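Side-chain contact in chain length determinant protein (PDB 4ZM5), which regulates the chain length of lipopolysaccharide O antigen in Shigella flexneri, probably as an oligomer in the inner membrane: residues A10-P15 with Q100-V105. The protein carries 1 engineered substitution. Numbering follows the deposited sequence.
Sequences AIITQP and QYIQQV
Ile102 of the long helix 91-159 packs against Ala10 and Ile12 of strand 6-13, joining helix to sheet in the alpha/beta base domain of this polysaccharide co-polymerase fold. The contact is wholly apolar and small, burying 99 Å² over both sides. Ala10 and Ile12, two residues apart on the strand, direct their side chains to the helix, whereas the intervening Ile11 points to the other face of the sheet, where it packs on Ser54 of a second subunit. At the closest pair of CA atoms, Ala10 CA and Ile102 CA, the backbones stand 9.3 Å apart, and side chains alone bridge that gap.

Around this apolar contact, Tyr229 of strand 228-229 touches both isoleucines, and Ile46 of helix 38-53 also packs on Ile12. Backbone hydrogen bonds to Val84 and Leu82 hold Ala10 and Ile12 in the sheet.

Ile102 carries CG1 anti to its carbonyl carbon (chi1 -68°), and CD1 at its end lies 3.9 Å from Ala10 CB. The two isoleucines meet tip to tip: Ile12 CD1 sits 4.0 Å from Ile102 CD1 and 4.1 Å from Ile102 CG2, touching both branches.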
ATOM      1  N   ALA B  10     -26.560  18.101 -12.373  1.00 32.87           N
ATOM      2  CA  ALA B  10     -25.102  18.162 -12.316  1.00 32.27           C
ATOM      3  C   ALA B  10     -24.544  16.780 -12.640  1.00 35.71           C
ATOM      4  O   ALA B  10     -25.214  15.772 -12.383  1.00 36.75           O
ATOM      5  CB  ALA B  10     -24.628  18.639 -10.951  1.00 33.09           C
ATOM      6  N   ILE B  11     -23.359  16.725 -13.264  1.00 29.51           N
ATOM      7  CA  ILE B  11     -22.703  15.449 -13.570  1.00 27.08           C
ATOM      8  C   ILE B  11     -21.349  15.481 -12.908  1.00 29.41           C
ATOM      9  O   ILE B  11     -20.552  16.386 -13.135  1.00 28.69           O
ATOM     10  CB  ILE B  11     -22.638  15.076 -15.074  1.00 28.62           C
ATOM     11  CG1 ILE B  11     -24.059  15.013 -15.672  1.00 28.20           C
ATOM     12  CG2 ILE B  11     -21.919  13.740 -15.248  1.00 28.54           C
ATOM     13  CD1 ILE B  11     -24.155  15.007 -17.165  1.00 27.97           C
ATOM     14  N   ILE B  12     -21.109  14.480 -12.093  1.00 27.85           N
ATOM     15  CA  ILE B  12     -19.908  14.370 -11.292  1.00 30.66           C
ATOM     16  C   ILE B  12     -19.196  13.035 -11.575  1.00 36.21           C
ATOM     17  O   ILE B  12     -19.856  12.028 -11.854  1.00 35.52           O
ATOM     18  CB  ILE B  12     -20.404  14.561  -9.832  1.00 35.44           C
ATOM     19  CG1 ILE B  12     -20.217  16.018  -9.397  1.00 37.89           C
ATOM     20  CG2 ILE B  12     -19.912  13.528  -8.803  1.00 36.94           C
ATOM     21  CD1 ILE B  12     -21.117  16.486  -8.197  1.00 56.31           C
ATOM     22  N   THR B  13     -17.841  13.054 -11.597  1.00 33.53           N
ATOM     23  CA  THR B  13     -17.066  11.822 -11.803  1.00 32.46           C
ATOM     24  C   THR B  13     -15.887  11.810 -10.806  1.00 34.45           C
ATOM     25  O   THR B  13     -15.768  12.709  -9.965  1.00 32.02           O
ATOM     26  CB  THR B  13     -16.662  11.588 -13.280  1.00 27.38           C
ATOM     27  OG1 THR B  13     -16.248  10.231 -13.422  1.00 25.52           O
ATOM     28  CG2 THR B  13     -15.561  12.513 -13.768  1.00 23.79           C
ATOM     29  N   GLN B  14     -15.044  10.770 -10.903  1.00 31.24           N
ATOM     30  CA  GLN B  14     -13.880  10.609 -10.047  1.00 30.83           C
ATOM     31  C   GLN B  14     -12.941  11.795 -10.217  1.00 34.47           C
ATOM     32  O   GLN B  14     -12.874  12.398 -11.306  1.00 32.92           O
ATOM     33  CB  GLN B  14     -13.144   9.286 -10.349  1.00 31.53           C
ATOM     34  CG  GLN B  14     -12.502   9.187 -11.726  1.00 32.85           C
ATOM     35  CD  GLN B  14     -12.042   7.795 -12.081  1.00 42.47           C
ATOM     36  OE1 GLN B  14     -12.128   6.850 -11.296  1.00 42.65           O
ATOM     37  NE2 GLN B  14     -11.563   7.632 -13.294  1.00 28.95           N
ATOM     38  N   PRO B  15     -12.229  12.167  -9.156  1.00 29.32           N
ATOM     39  CA  PRO B  15     -11.282  13.272  -9.297  1.00 29.92           C
ATOM     40  C   PRO B  15     -10.115  12.879 -10.220  1.00 36.93           C
ATOM     41  O   PRO B  15      -9.866  11.683 -10.418  1.00 37.17           O
ATOM     42  CB  PRO B  15     -10.842  13.521  -7.852  1.00 31.67           C
ATOM     43  CG  PRO B  15     -11.050  12.223  -7.165  1.00 34.94           C
ATOM     44  CD  PRO B  15     -12.219  11.583  -7.800  1.00 29.60           C
ATOM     45  N   GLN B 100     -26.014  23.500  -3.090  1.00 53.40           N
ATOM     46  CA  GLN B 100     -25.940  23.487  -1.624  1.00 54.80           C
ATOM     47  C   GLN B 100     -25.795  22.057  -1.115  1.00 58.06           C
ATOM     48  O   GLN B 100     -24.912  21.800  -0.295  1.00 59.54           O
ATOM     49  CB  GLN B 100     -27.168  24.171  -0.984  1.00 58.80           C
ATOM     50  CG  GLN B 100     -27.110  25.697  -0.999  1.00 81.43           C
ATOM     51  CD  GLN B 100     -28.370  26.325  -0.438  1.00104.58           C
ATOM     52  OE1 GLN B 100     -28.609  26.327   0.780  1.00102.93           O
ATOM     53  NE2 GLN B 100     -29.196  26.894  -1.310  1.00 93.67           N
ATOM     54  N   TYR B 101     -26.621  21.124  -1.628  1.00 52.22           N
ATOM     55  CA  TYR B 101     -26.580  19.721  -1.228  1.00 50.32           C
ATOM     56  C   TYR B 101     -25.244  19.071  -1.635  1.00 51.83           C
ATOM     57  O   TYR B 101     -24.725  18.249  -0.885  1.00 51.55           O
ATOM     58  CB  TYR B 101     -27.788  18.938  -1.789  1.00 51.06           C
ATOM     59  CG  TYR B 101     -29.105  19.206  -1.070  1.00 55.30           C
ATOM     60  CD1 TYR B 101     -29.204  19.089   0.316  1.00 58.98           C
ATOM     61  CD2 TYR B 101     -30.263  19.545  -1.784  1.00 57.03           C
ATOM     62  CE1 TYR B 101     -30.412  19.340   0.981  1.00 63.55           C
ATOM     63  CE2 TYR B 101     -31.478  19.787  -1.130  1.00 60.20           C
ATOM     64  CZ  TYR B 101     -31.548  19.685   0.250  1.00 69.62           C
ATOM     65  OH  TYR B 101     -32.746  19.945   0.883  1.00 70.79           O
ATOM     66  N   ILE B 102     -24.668  19.473  -2.775  1.00 46.16           N
ATOM     67  CA  ILE B 102     -23.368  18.965  -3.226  1.00 43.88           C
ATOM     68  C   ILE B 102     -22.274  19.476  -2.269  1.00 48.78           C
ATOM     69  O   ILE B 102     -21.389  18.700  -1.909  1.00 46.03           O
ATOM     70  CB  ILE B 102     -23.081  19.331  -4.716  1.00 46.00           C
ATOM     71  CG1 ILE B 102     -24.041  18.563  -5.656  1.00 45.33           C
ATOM     72  CG2 ILE B 102     -21.611  19.057  -5.097  1.00 45.68           C
ATOM     73  CD1 ILE B 102     -24.012  18.989  -7.145  1.00 52.82           C
ATOM     74  N   GLN B 103     -22.362  20.759  -1.833  1.00 48.67           N
ATOM     75  CA  GLN B 103     -21.414  21.391  -0.898  1.00 49.66           C
ATOM     76  C   GLN B 103     -21.487  20.753   0.496  1.00 51.42           C
ATOM     77  O   GLN B 103     -20.454  20.541   1.136  1.00 50.91           O
ATOM     78  CB  GLN B 103     -21.664  22.910  -0.792  1.00 53.64           C
ATOM     79  CG  GLN B 103     -20.515  23.700  -0.135  1.00 66.88           C
ATOM     80  CD  GLN B 103     -19.170  23.439  -0.787  1.00 87.17           C
ATOM     81  OE1 GLN B 103     -18.983  23.635  -2.000  1.00 82.11           O
ATOM     82  NE2 GLN B 103     -18.215  22.950   0.001  1.00 76.34           N
ATOM     83  N   GLN B 104     -22.711  20.469   0.952  1.00 46.36           N
ATOM     84  CA  GLN B 104     -23.032  19.827   2.224  1.00 46.02           C
ATOM     85  C   GLN B 104     -22.334  18.459   2.318  1.00 49.49           C
ATOM     86  O   GLN B 104     -21.687  18.161   3.323  1.00 49.74           O
ATOM     87  CB  GLN B 104     -24.563  19.676   2.313  1.00 47.77           C
ATOM     88  CG  GLN B 104     -25.106  19.382   3.688  1.00 62.93           C
ATOM     89  CD  GLN B 104     -26.608  19.207   3.658  1.00 78.25           C
ATOM     90  OE1 GLN B 104     -27.111  18.079   3.730  1.00 72.16           O
ATOM     91  NE2 GLN B 104     -27.359  20.313   3.554  1.00 62.24           N
ATOM     92  N   VAL B 105     -22.461  17.645   1.242  1.00 44.98           N
ATOM     93  CA  VAL B 105     -21.859  16.312   1.096  1.00 43.11           C
ATOM     94  C   VAL B 105     -20.332  16.477   1.030  1.00 47.76           C
ATOM     95  O   VAL B 105     -19.622  15.768   1.734  1.00 46.32           O
ATOM     96  CB  VAL B 105     -22.441  15.536  -0.133  1.00 44.02           C
ATOM     97  CG1 VAL B 105     -21.695  14.233  -0.389  1.00 42.14           C
ATOM     98  CG2 VAL B 105     -23.930  15.258   0.052  1.00 44.09           C
TER